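Local coordinates for malonyl CoA-acyl carrier protein transacylase (Burkholderia pseudomallei, PDB 3G87) that probably transfers the malonyl group from malonyl-CoA to holo-acyl carrier protein, releasing CoA, at residues D27-L32 with Y74-E79; G127-I132 with L189-A194; D157-Q162 with H285-Q290; L216-I221 with G235-G240. One frame throughout, in Å; residues are numbered along the deposited sequence.

Interaction 1: residues D27-L32 with Y74-E79; sequences DRFADL and YYAKCE
E79 OE1 receives two donors: R28 NH2, 3.1 Å away in a salt bridge, and a water 2.6 Å from OE1 that accepts from the same NH2. The direct bond is bent (147° at the hydrogen) and comes in on the anti side of the carboxylate, somewhat out of its plane. R28 reaches it because CG stands anti to the backbone N (chi1 175°) and the chain runs fully extended to NE. One face of the guanidinium settles over A76, with NH1 3.6 Å from CB, and NH2 also makes a salt bridge to D80, its stronger partner. Beside this, F29 occupies the break between helices 25-28 and 30-40 and lays its CZ 3.5 Å from Y75 CB. The edge of the Y75 ring is turned toward the face of F29, an edge-to-face pair with planes 52° apart. L32 CD2 touches the Y75 ring at CE2, 3.4 Å away. These side chains pack the two helices onto helix 59-81. E79 OE2 lies in the plane of the F29 ring at its edge, 3.8 Å from CE2, so the carboxylate probably gains from the partly positive ring hydrogens as well as from R28, whose charge two acids should favour.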
loop_
_atom_site.group_PDB
_atom_site.type_symbol
_atom_site.label_atom_id
_atom_site.label_comp_id
_atom_site.label_asym_id
_atom_site.label_seq_id
_atom_site.Cartn_x
_atom_site.Cartn_y
_atom_site.Cartn_z
ATOM N N ASP A 27 5.068 -15.696 -17.418
ATOM C CA ASP A 27 4.793 -16.591 -18.537
ATOM C C ASP A 27 3.539 -17.432 -18.287
ATOM O O ASP A 27 2.824 -17.721 -19.241
ATOM C CB ASP A 27 5.963 -17.556 -18.753
ATOM C CG ASP A 27 7.204 -16.885 -19.332
ATOM O OD1 ASP A 27 7.117 -15.884 -20.096
ATOM O OD2 ASP A 27 8.281 -17.410 -19.010
ATOM N N ARG A 28 3.274 -17.846 -17.036
ATOM C CA ARG A 28 2.025 -18.531 -16.744
ATOM C C ARG A 28 0.851 -17.693 -17.190
ATOM O O ARG A 28 -0.100 -18.233 -17.764
ATOM C CB ARG A 28 1.887 -18.852 -15.248
ATOM C CG ARG A 28 0.517 -19.462 -14.879
ATOM C CD ARG A 28 0.419 -19.716 -13.342
ATOM N NE ARG A 28 -0.891 -20.272 -13.011
ATOM C CZ ARG A 28 -1.205 -20.859 -11.862
ATOM N NH1 ARG A 28 -0.295 -20.954 -10.895
ATOM N NH2 ARG A 28 -2.433 -21.362 -11.686
ATOM N N PHE A 29 0.932 -16.381 -16.956
ATOM C CA PHE A 29 -0.143 -15.439 -17.294
ATOM C C PHE A 29 0.279 -14.606 -18.491
ATOM O O PHE A 29 0.174 -13.386 -18.502
ATOM C CB PHE A 29 -0.538 -14.579 -16.069
ATOM C CG PHE A 29 -1.273 -15.375 -15.010
ATOM C CD1 PHE A 29 -0.649 -15.753 -13.846
ATOM C CD2 PHE A 29 -2.583 -15.825 -15.225
ATOM C CE1 PHE A 29 -1.328 -16.531 -12.864
ATOM C CE2 PHE A 29 -3.236 -16.628 -14.279
ATOM C CZ PHE A 29 -2.604 -16.977 -13.103
ATOM N N ALA A 30 0.734 -15.303 -19.524
ATOM C CA ALA A 30 1.379 -14.676 -20.666
ATOM C C ALA A 30 0.506 -13.599 -21.287
ATOM O O ALA A 30 1.031 -12.594 -21.720
ATOM C CB ALA A 30 1.742 -15.719 -21.691
ATOM N N ASP A 31 -0.810 -13.812 -21.339
ATOM C CA ASP A 31 -1.736 -12.783 -21.885
ATOM C C ASP A 31 -1.895 -11.529 -20.982
ATOM O O ASP A 31 -1.849 -10.417 -21.484
ATOM C CB ASP A 31 -3.114 -13.347 -22.187
ATOM C CG ASP A 31 -3.121 -14.312 -23.392
ATOM O OD1 ASP A 31 -2.031 -14.672 -23.945
ATOM O OD2 ASP A 31 -4.249 -14.742 -23.755
ATOM N N LEU A 32 -2.071 -11.702 -19.670
ATOM C CA LEU A 32 -2.073 -10.577 -18.745
ATOM C C LEU A 32 -0.750 -9.825 -18.905
ATOM O O LEU A 32 -0.754 -8.613 -19.093
ATOM C CB LEU A 32 -2.280 -11.069 -17.302
ATOM C CG LEU A 32 -3.724 -11.104 -16.786
ATOM C CD1 LEU A 32 -4.684 -11.476 -17.864
ATOM C CD2 LEU A 32 -3.950 -12.000 -15.588
ATOM N N TYR A 74 -2.224 -13.219 -6.938
ATOM C CA TYR A 74 -3.633 -13.384 -6.604
ATOM C C TYR A 74 -4.368 -14.376 -7.556
ATOM O O TYR A 74 -5.047 -15.293 -7.098
ATOM C CB TYR A 74 -4.281 -12.029 -6.569
ATOM C CG TYR A 74 -5.787 -12.054 -6.679
ATOM C CD1 TYR A 74 -6.606 -12.379 -5.566
ATOM C CD2 TYR A 74 -6.415 -11.717 -7.899
ATOM C CE1 TYR A 74 -8.015 -12.422 -5.716
ATOM C CE2 TYR A 74 -7.785 -11.757 -8.023
ATOM C CZ TYR A 74 -8.563 -12.096 -6.954
ATOM O OH TYR A 74 -9.893 -12.105 -7.135
ATOM N N TYR A 75 -4.228 -14.201 -8.871
ATOM C CA TYR A 75 -4.748 -15.194 -9.821
ATOM C C TYR A 75 -4.166 -16.601 -9.645
ATOM O O TYR A 75 -4.919 -17.557 -9.674
ATOM C CB TYR A 75 -4.564 -14.751 -11.254
ATOM C CG TYR A 75 -5.255 -13.441 -11.612
ATOM C CD1 TYR A 75 -6.633 -13.215 -11.334
ATOM C CD2 TYR A 75 -4.527 -12.420 -12.218
ATOM C CE1 TYR A 75 -7.234 -12.017 -11.662
ATOM C CE2 TYR A 75 -5.133 -11.215 -12.529
ATOM C CZ TYR A 75 -6.469 -11.033 -12.280
ATOM O OH TYR A 75 -7.012 -9.823 -12.654
ATOM N N ALA A 76 -2.864 -16.733 -9.410
ATOM C CA ALA A 76 -2.332 -18.064 -9.114
ATOM C C ALA A 76 -3.039 -18.668 -7.882
ATOM O O ALA A 76 -3.495 -19.795 -7.889
ATOM C CB ALA A 76 -0.760 -18.051 -8.903
ATOM N N LYS A 77 -3.085 -17.906 -6.804
ATOM C CA LYS A 77 -3.733 -18.349 -5.619
ATOM C C LYS A 77 -5.175 -18.772 -5.884
ATOM O O LYS A 77 -5.597 -19.810 -5.401
ATOM C CB LYS A 77 -3.695 -17.243 -4.592
ATOM C CG LYS A 77 -4.437 -17.576 -3.307
ATOM C CD LYS A 77 -3.580 -18.502 -2.496
ATOM C CE LYS A 77 -4.263 -18.838 -1.208
ATOM N NZ LYS A 77 -3.319 -19.754 -0.490
ATOM N N CYS A 78 -5.958 -18.013 -6.613
ATOM C CA CYS A 78 -7.343 -18.361 -6.826
ATOM C C CYS A 78 -7.553 -19.676 -7.528
ATOM O O CYS A 78 -8.318 -20.474 -7.114
ATOM C CB CYS A 78 -8.082 -17.247 -7.563
ATOM S SG CYS A 78 -8.483 -15.832 -6.592
ATOM N N GLU A 79 -6.807 -19.873 -8.586
ATOM C CA GLU A 79 -6.832 -21.077 -9.382
ATOM C C GLU A 79 -6.339 -22.328 -8.672
ATOM O O GLU A 79 -6.915 -23.319 -8.811
ATOM C CB GLU A 79 -6.089 -20.885 -10.691
ATOM C CG GLU A 79 -6.699 -19.921 -11.586
ATOM C CD GLU A 79 -5.898 -19.630 -12.865
ATOM O OE1 GLU A 79 -4.897 -20.256 -13.191
ATOM O OE2 GLU A 79 -6.298 -18.731 -13.576
HETATM O O HOH W 1 -4.446 -22.814 -13.281
#

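Interaction 2: residues G127-I132 with L189-A194; sequences GAMAAI and LNTSGA
M129 reaches T191 by setting CG beside its own backbone N (chi1 -51°) and then bending at chi3 (76°), which brings SD to 3.8 Å from T191 CG2; the two side chains pass obliquely. The first torsion of L189 takes the same sense and lays its branches along the strand, CD1 4.0 Å from M129 CB and CD2 against the methyl of A131. The strand concerned, 127-133, is a central one of the four-stranded antiparallel sheet, whose strand order matches the ferredoxin-like small subdomain of malonyltransferases. Residues 189-194 are the loop that leaves its neighbour, strand 185-188, on the way to helix 201-211. L189 N still donates to M129 O at 2.9 Å, with 160° at the hydrogen, carrying the pairing one step past that strand. Beyond this point the chains part, and a water fills in, donating to L189 O and T191 O while accepting only a weak bond from M129 N. The loop then turns back: T191 OG1 accepts from G193 N, an ST turn, and S192 O takes the hydrogen of G127 N at 2.9 Å. The M129 side chain, which also touches V164 and F195, lies near what is probably the nucleophile elbow. G127, without a side chain, lets A194 N approach its CA to 3.6 Å.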
loop_
_atom_site.group_PDB
_atom_site.type_symbol
_atom_site.label_atom_id
_atom_site.label_comp_id
_atom_site.label_asym_id
_atom_site.label_seq_id
_atom_site.Cartn_x
_atom_site.Cartn_y
_atom_site.Cartn_z
ATOM N N GLY A 127 10.603 15.872 -0.891
ATOM C CA GLY A 127 10.092 15.201 0.303
ATOM C C GLY A 127 10.848 13.927 0.613
ATOM O O GLY A 127 11.734 13.492 -0.165
ATOM N N ALA A 128 10.500 13.321 1.745
ATOM C CA ALA A 128 11.083 12.102 2.203
ATOM C C ALA A 128 10.154 11.397 3.224
ATOM O O ALA A 128 9.136 11.978 3.690
ATOM C CB ALA A 128 12.385 12.405 2.830
ATOM N N MET A 129 10.547 10.169 3.603
ATOM C CA MET A 129 9.841 9.355 4.599
ATOM C C MET A 129 10.841 8.509 5.394
ATOM O O MET A 129 11.932 8.213 4.904
ATOM C CB MET A 129 8.842 8.416 3.911
ATOM C CG MET A 129 7.875 9.088 2.900
ATOM S SD MET A 129 6.902 7.857 2.001
ATOM C CE MET A 129 5.679 7.338 3.212
ATOM N N ALA A 130 10.455 8.102 6.594
ATOM C CA ALA A 130 11.280 7.314 7.468
ATOM C C ALA A 130 10.369 6.540 8.360
ATOM O O ALA A 130 9.338 7.021 8.779
ATOM C CB ALA A 130 12.179 8.182 8.275
ATOM N N ALA A 131 10.732 5.306 8.633
ATOM C CA ALA A 131 9.916 4.462 9.434
ATOM C C ALA A 131 10.491 4.546 10.827
ATOM O O ALA A 131 11.744 4.524 11.002
ATOM C CB ALA A 131 9.977 3.026 8.915
ATOM N N ILE A 132 9.600 4.652 11.808
ATOM C CA ILE A 132 10.010 4.772 13.206
ATOM C C ILE A 132 9.550 3.538 13.938
ATOM O O ILE A 132 8.412 3.099 13.774
ATOM C CB ILE A 132 9.412 6.021 13.887
ATOM C CG1 ILE A 132 9.536 7.285 13.012
ATOM C CG2 ILE A 132 9.982 6.227 15.289
ATOM C CD1 ILE A 132 10.886 7.561 12.475
ATOM N N LEU A 189 13.723 6.008 4.232
ATOM C CA LEU A 189 13.197 5.194 3.169
ATOM C C LEU A 189 13.590 5.769 1.853
ATOM O O LEU A 189 14.023 6.871 1.771
ATOM C CB LEU A 189 11.688 5.063 3.240
ATOM C CG LEU A 189 10.966 4.658 4.501
ATOM C CD1 LEU A 189 9.545 4.507 4.209
ATOM C CD2 LEU A 189 11.484 3.421 5.056
ATOM N N ASN A 190 13.419 4.988 0.809
ATOM C CA ASN A 190 13.685 5.472 -0.530
ATOM C C ASN A 190 12.609 6.129 -1.345
ATOM O O ASN A 190 11.794 5.475 -1.915
ATOM C CB ASN A 190 14.323 4.407 -1.332
ATOM C CG ASN A 190 15.729 4.621 -1.441
ATOM O OD1 ASN A 190 16.192 5.243 -2.370
ATOM N ND2 ASN A 190 16.460 4.119 -0.477
ATOM N N THR A 191 12.656 7.441 -1.414
ATOM C CA THR A 191 11.656 8.268 -2.098
ATOM C C THR A 191 12.043 9.736 -2.033
ATOM O O THR A 191 12.699 10.181 -1.089
ATOM C CB THR A 191 10.158 8.074 -1.554
ATOM O OG1 THR A 191 9.399 9.285 -1.750
ATOM C CG2 THR A 191 10.117 7.686 -0.073
ATOM N N SER A 192 11.582 10.486 -3.028
ATOM C CA SER A 192 11.856 11.910 -3.177
ATOM C C SER A 192 10.546 12.669 -2.866
ATOM O O SER A 192 10.431 13.926 -3.033
ATOM C CB SER A 192 12.301 12.158 -4.631
ATOM O OG SER A 192 13.077 13.340 -4.785
ATOM N N GLY A 193 9.560 11.875 -2.400
ATOM C CA GLY A 193 8.263 12.398 -2.004
ATOM C C GLY A 193 7.863 12.091 -0.567
ATOM O O GLY A 193 8.153 11.043 -0.006
ATOM N N ALA A 194 7.172 13.055 0.004
ATOM C CA ALA A 194 6.582 12.951 1.315
ATOM C C ALA A 194 5.213 12.368 1.011
ATOM O O ALA A 194 4.249 13.129 0.863
ATOM C CB ALA A 194 6.444 14.339 1.872
HETATM O O HOH W 2 13.199 9.438 1.530
#

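Interaction 3: residues D157-Q162 with H285-Q290; sequences DNTPSQ and HTIRRQ
T159 meets the last turn of helix 279-289 with both branches of its side chain. Its OG1 lies 3.8 Å from T286 CG2, the two threonines crossing at about a right angle, while its CG2 is 4.1 Å from I287 CG1. The isoleucine pushes its tip further, CD1 ending 3.3 Å from N158 O. Q162 and T286 approach from opposite directions, Q162 OE1 3.9 Å from the same CG2 methyl, and the extended Q290 chain brings NE2 to 3.5 Å from S161 OG. What fixes these groups is a tight hairpin. T159 to Q162 form a type I beta turn joining strands 153-159 and 162-168, and N158 and T159 both donate to Q162 O, a classic beta bulge. T159 has its OG1 in the crowded position between N and C (chi1 84°), where it accepts from S161 N at 3.2 Å in an ST turn and donates to Q162 OE1 at 3.0 Å, from above the plane of that amide. Further out, N158 OD1 accepts from H91, T286 OG1 is bonded to R282 O, and I287 also packs on I255 of helix 251-264. No hydrogen bond joins the hairpin to the helix; the T159 hydroxyl is engaged within the hairpin and that of T286 within its own helix, and methyl and methylene groups make most of the contacts, so adhesion here rests largely on van der Waals packing.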
loop_
_atom_site.group_PDB
_atom_site.type_symbol
_atom_site.label_atom_id
_atom_site.label_comp_id
_atom_site.label_asym_id
_atom_site.label_seq_id
_atom_site.Cartn_x
_atom_site.Cartn_y
_atom_site.Cartn_z
ATOM N N ASP A 157 0.256 4.325 9.713
ATOM C CA ASP A 157 0.217 3.776 11.040
ATOM C C ASP A 157 0.116 2.279 10.849
ATOM O O ASP A 157 -0.959 1.758 10.554
ATOM C CB ASP A 157 -0.968 4.305 11.832
ATOM C CG ASP A 157 -1.142 3.566 13.150
ATOM O OD1 ASP A 157 -0.153 2.977 13.696
ATOM O OD2 ASP A 157 -2.287 3.533 13.614
ATOM N N ASN A 158 1.251 1.613 11.001
ATOM C CA ASN A 158 1.402 0.227 10.591
ATOM C C ASN A 158 1.154 -0.818 11.690
ATOM O O ASN A 158 0.507 -1.850 11.448
ATOM C CB ASN A 158 2.782 0.035 9.935
ATOM C CG ASN A 158 2.788 0.508 8.520
ATOM O OD1 ASN A 158 1.743 0.540 7.889
ATOM N ND2 ASN A 158 3.938 0.924 8.015
ATOM N N THR A 159 1.698 -0.565 12.865
ATOM C CA THR A 159 1.425 -1.371 14.076
ATOM C C THR A 159 1.610 -0.400 15.206
ATOM O O THR A 159 2.186 0.654 14.965
ATOM C CB THR A 159 2.401 -2.575 14.283
ATOM O OG1 THR A 159 3.597 -2.128 14.938
ATOM C CG2 THR A 159 2.732 -3.285 12.934
ATOM N N PRO A 160 1.215 -0.718 16.409
ATOM C CA PRO A 160 1.371 0.250 17.474
ATOM C C PRO A 160 2.774 0.760 17.730
ATOM O O PRO A 160 2.920 1.859 18.216
ATOM C CB PRO A 160 0.781 -0.458 18.648
ATOM C CG PRO A 160 -0.203 -1.325 18.035
ATOM C CD PRO A 160 0.426 -1.855 16.867
ATOM N N SER A 161 3.771 0.003 17.340
ATOM C CA SER A 161 5.150 0.390 17.480
ATOM C C SER A 161 5.841 0.654 16.176
ATOM O O SER A 161 7.033 0.725 16.146
ATOM C CB SER A 161 5.913 -0.683 18.189
ATOM O OG SER A 161 5.699 -1.911 17.557
ATOM N N GLN A 162 5.089 0.803 15.106
ATOM C CA GLN A 162 5.668 1.009 13.802
ATOM C C GLN A 162 4.897 1.949 12.939
ATOM O O GLN A 162 3.844 1.649 12.511
ATOM C CB GLN A 162 5.886 -0.304 13.089
ATOM C CG GLN A 162 6.707 -1.290 13.860
ATOM C CD GLN A 162 6.598 -2.660 13.312
ATOM O OE1 GLN A 162 6.106 -3.541 13.958
ATOM N NE2 GLN A 162 7.019 -2.829 12.097
ATOM N N HIS A 285 1.002 -10.204 12.369
ATOM C CA HIS A 285 1.385 -10.925 13.597
ATOM C C HIS A 285 1.557 -9.944 14.757
ATOM O O HIS A 285 1.075 -10.196 15.873
ATOM C CB HIS A 285 2.616 -11.843 13.436
ATOM C CG HIS A 285 3.100 -12.399 14.746
ATOM N ND1 HIS A 285 2.329 -13.240 15.533
ATOM C CD2 HIS A 285 4.257 -12.201 15.428
ATOM C CE1 HIS A 285 2.991 -13.534 16.639
ATOM N NE2 HIS A 285 4.160 -12.912 16.602
ATOM N N THR A 286 2.183 -8.808 14.471
ATOM C CA THR A 286 2.512 -7.822 15.519
ATOM C C THR A 286 1.276 -7.132 16.068
ATOM O O THR A 286 1.104 -7.047 17.281
ATOM C CB THR A 286 3.560 -6.791 15.052
ATOM O OG1 THR A 286 4.781 -7.487 14.699
ATOM C CG2 THR A 286 3.822 -5.760 16.168
ATOM N N ILE A 287 0.387 -6.750 15.195
ATOM C CA ILE A 287 -0.897 -6.230 15.522
ATOM C C ILE A 287 -1.681 -7.161 16.430
ATOM O O ILE A 287 -2.116 -6.761 17.458
ATOM C CB ILE A 287 -1.688 -5.847 14.239
ATOM C CG1 ILE A 287 -1.100 -4.618 13.599
ATOM C CG2 ILE A 287 -3.053 -5.502 14.550
ATOM C CD1 ILE A 287 -1.102 -4.642 12.219
ATOM N N ARG A 288 -1.826 -8.414 16.035
ATOM C CA ARG A 288 -2.519 -9.426 16.819
ATOM C C ARG A 288 -1.887 -9.702 18.191
ATOM O O ARG A 288 -2.565 -9.858 19.137
ATOM C CB ARG A 288 -2.699 -10.746 16.052
ATOM C CG ARG A 288 -3.560 -10.681 14.810
ATOM C CD ARG A 288 -3.882 -12.000 14.187
ATOM N NE ARG A 288 -5.125 -12.480 14.708
ATOM C CZ ARG A 288 -5.942 -13.324 14.147
ATOM N NH1 ARG A 288 -7.017 -13.575 14.755
ATOM N NH2 ARG A 288 -5.702 -13.920 13.047
ATOM N N ARG A 289 -0.584 -9.725 18.275
ATOM C CA ARG A 289 0.091 -9.902 19.532
ATOM C C ARG A 289 -0.195 -8.759 20.481
ATOM O O ARG A 289 -0.315 -8.952 21.643
ATOM C CB ARG A 289 1.587 -10.063 19.299
ATOM C CG ARG A 289 2.293 -10.850 20.322
ATOM C CD ARG A 289 3.781 -10.697 20.230
ATOM N NE ARG A 289 4.288 -9.359 20.458
ATOM C CZ ARG A 289 4.884 -8.617 19.540
ATOM N NH1 ARG A 289 5.027 -9.100 18.335
ATOM N NH2 ARG A 289 5.331 -7.400 19.828
ATOM N N GLN A 290 -0.297 -7.566 19.942
ATOM C CA GLN A 290 -0.712 -6.396 20.670
ATOM C C GLN A 290 -2.237 -6.497 20.585
ATOM O O GLN A 290 -2.732 -7.490 20.222
ATOM C CB GLN A 290 -0.044 -5.131 20.104
ATOM C CG GLN A 290 1.561 -5.165 20.063
ATOM C CD GLN A 290 2.292 -4.106 19.173
ATOM O OE1 GLN A 290 1.889 -3.839 18.064
ATOM N NE2 GLN A 290 3.385 -3.566 19.650
#

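Interaction 4: residues L216-I221 with G235-G240; sequences LADPAI and GRVSEG
The D218 carboxylate is met from above its plane by G235 N, 36° out of it at OD1, the oxygen to which this nitrogen donates at 2.8 Å. The bond is nearly straight, 162° at the hydrogen, while OD2 remains 4.1 Å from that nitrogen. CG of D218 lies beside its own backbone N, anti to the carbonyl carbon, which turns OD1 toward G235; the side chain also touches N234. G235 has a positive phi (82°), a conformation easy only for a residue without a side chain. After it comes R236, at the N-cap position of helix 237-243, whose first turn is closed by G240 N donating to R236 O. This opening turn packs against the loop between helix 201-211 and strand 223-224, an edge strand of the parallel sheet. V237 packs both methyls on that loop: CG1 lies 3.7 Å from L216 CD2, and CG2 sits 4.0 Å from A217 O and 4.2 Å from P219 CD. L216 crosses the valine obliquely and also brings CD2 to 3.8 Å from S238 OG. The loop is itself held by backbone hydrogen bonds of A217 to C104 and A220 to A102, and the P219 ring leans on the side chains of both those residues.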
loop_
_atom_site.group_PDB
_atom_site.type_symbol
_atom_site.label_atom_id
_atom_site.label_comp_id
_atom_site.label_asym_id
_atom_site.label_seq_id
_atom_site.Cartn_x
_atom_site.Cartn_y
_atom_site.Cartn_z
ATOM N N LEU A 216 -16.108 2.919 -12.121
ATOM C CA LEU A 216 -15.670 1.973 -11.085
ATOM C C LEU A 216 -16.856 1.292 -10.412
ATOM O O LEU A 216 -17.706 1.981 -9.853
ATOM C CB LEU A 216 -14.860 2.712 -10.042
ATOM C CG LEU A 216 -13.396 2.651 -10.339
ATOM C CD1 LEU A 216 -13.046 3.553 -11.469
ATOM C CD2 LEU A 216 -12.672 3.060 -9.113
ATOM N N ALA A 217 -16.924 -0.047 -10.482
ATOM C CA ALA A 217 -18.043 -0.807 -9.881
ATOM C C ALA A 217 -17.944 -0.852 -8.351
ATOM O O ALA A 217 -16.862 -0.708 -7.784
ATOM C CB ALA A 217 -18.176 -2.248 -10.517
ATOM N N ASP A 218 -19.077 -1.017 -7.677
ATOM C CA ASP A 218 -19.093 -1.134 -6.208
ATOM C C ASP A 218 -18.438 -2.493 -5.892
ATOM O O ASP A 218 -18.528 -3.433 -6.722
ATOM C CB ASP A 218 -20.535 -1.064 -5.664
ATOM C CG ASP A 218 -21.168 0.345 -5.782
ATOM O OD1 ASP A 218 -20.460 1.384 -5.678
ATOM O OD2 ASP A 218 -22.402 0.420 -5.962
ATOM N N PRO A 219 -17.763 -2.618 -4.733
ATOM C CA PRO A 219 -17.064 -3.905 -4.482
ATOM C C PRO A 219 -17.990 -5.104 -4.250
ATOM O O PRO A 219 -18.980 -4.994 -3.553
ATOM C CB PRO A 219 -16.228 -3.633 -3.213
ATOM C CG PRO A 219 -16.256 -2.197 -2.979
ATOM C CD PRO A 219 -17.482 -1.619 -3.682
ATOM N N ALA A 220 -17.612 -6.255 -4.772
ATOM C CA ALA A 220 -18.402 -7.436 -4.633
ATOM C C ALA A 220 -18.015 -8.157 -3.340
ATOM O O ALA A 220 -18.760 -9.026 -2.886
ATOM C CB ALA A 220 -18.147 -8.309 -5.789
ATOM N N ILE A 221 -16.843 -7.802 -2.787
ATOM C CA ILE A 221 -16.275 -8.369 -1.551
ATOM C C ILE A 221 -15.760 -7.107 -0.806
ATOM O O ILE A 221 -15.203 -6.204 -1.457
ATOM C CB ILE A 221 -15.084 -9.390 -1.836
ATOM C CG1 ILE A 221 -15.540 -10.570 -2.689
ATOM C CG2 ILE A 221 -14.481 -9.937 -0.543
ATOM C CD1 ILE A 221 -14.413 -11.539 -3.134
ATOM N N GLY A 235 -20.705 3.649 -4.040
ATOM C CA GLY A 235 -20.602 4.970 -4.576
ATOM C C GLY A 235 -19.427 5.828 -4.211
ATOM O O GLY A 235 -19.286 6.859 -4.767
ATOM N N ARG A 236 -18.570 5.424 -3.301
ATOM C CA ARG A 236 -17.469 6.276 -2.935
ATOM C C ARG A 236 -16.137 5.702 -3.286
ATOM O O ARG A 236 -15.138 6.054 -2.715
ATOM C CB ARG A 236 -17.462 6.604 -1.450
ATOM C CG ARG A 236 -18.768 6.816 -0.809
ATOM C CD ARG A 236 -19.265 8.167 -1.090
ATOM N NE ARG A 236 -18.893 9.142 -0.091
ATOM C CZ ARG A 236 -19.127 10.431 -0.208
ATOM N NH1 ARG A 236 -19.710 10.894 -1.288
ATOM N NH2 ARG A 236 -18.778 11.247 0.757
ATOM N N VAL A 237 -16.121 4.813 -4.233
ATOM C CA VAL A 237 -14.881 4.171 -4.607
ATOM C C VAL A 237 -13.861 5.147 -5.136
ATOM O O VAL A 237 -12.801 5.220 -4.641
ATOM C CB VAL A 237 -15.106 3.010 -5.569
ATOM C CG1 VAL A 237 -13.892 2.224 -5.754
ATOM C CG2 VAL A 237 -16.234 2.165 -5.097
ATOM N N SER A 238 -14.190 5.906 -6.152
ATOM C CA SER A 238 -13.255 6.880 -6.632
ATOM C C SER A 238 -12.976 7.897 -5.597
ATOM O O SER A 238 -11.890 8.337 -5.460
ATOM C CB SER A 238 -13.763 7.549 -7.883
ATOM O OG SER A 238 -14.166 6.571 -8.745
ATOM N N GLU A 239 -13.962 8.287 -4.839
ATOM C CA GLU A 239 -13.696 9.179 -3.735
ATOM C C GLU A 239 -12.612 8.609 -2.800
ATOM O O GLU A 239 -11.624 9.260 -2.527
ATOM C CB GLU A 239 -14.988 9.486 -2.986
ATOM C CG GLU A 239 -14.871 10.509 -1.903
ATOM C CD GLU A 239 -16.042 10.517 -0.926
ATOM O OE1 GLU A 239 -15.898 10.104 0.245
ATOM O OE2 GLU A 239 -17.115 10.951 -1.330
ATOM N N GLY A 240 -12.780 7.375 -2.353
ATOM C CA GLY A 240 -11.877 6.768 -1.407
ATOM C C GLY A 240 -10.513 6.599 -1.947
ATOM O O GLY A 240 -9.531 6.729 -1.277
#

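How the interactions relate
The four contacts spread over a single acyltransferase chain. Interactions 2 and 3 share the antiparallel sheet: their centres are about 20 Å apart, they alternate along the sequence, and they touch where I132 packs on Q162. Interaction 2 fastens the exit loop of that sheet; interaction 3 ties its hairpin to helix 279-289, the last one modelled, which follows the edge strand 269-273 of the parallel sheet. Interactions 1 and 4 lie at the surface, their nearest atoms about 6 Å apart, joining helices and loops of the larger, parallel-sheet part. Interaction 1 comes first in sequence and is about 33 Å, centre to centre, from interaction 2; interaction 4 falls between the two segments of interaction 3.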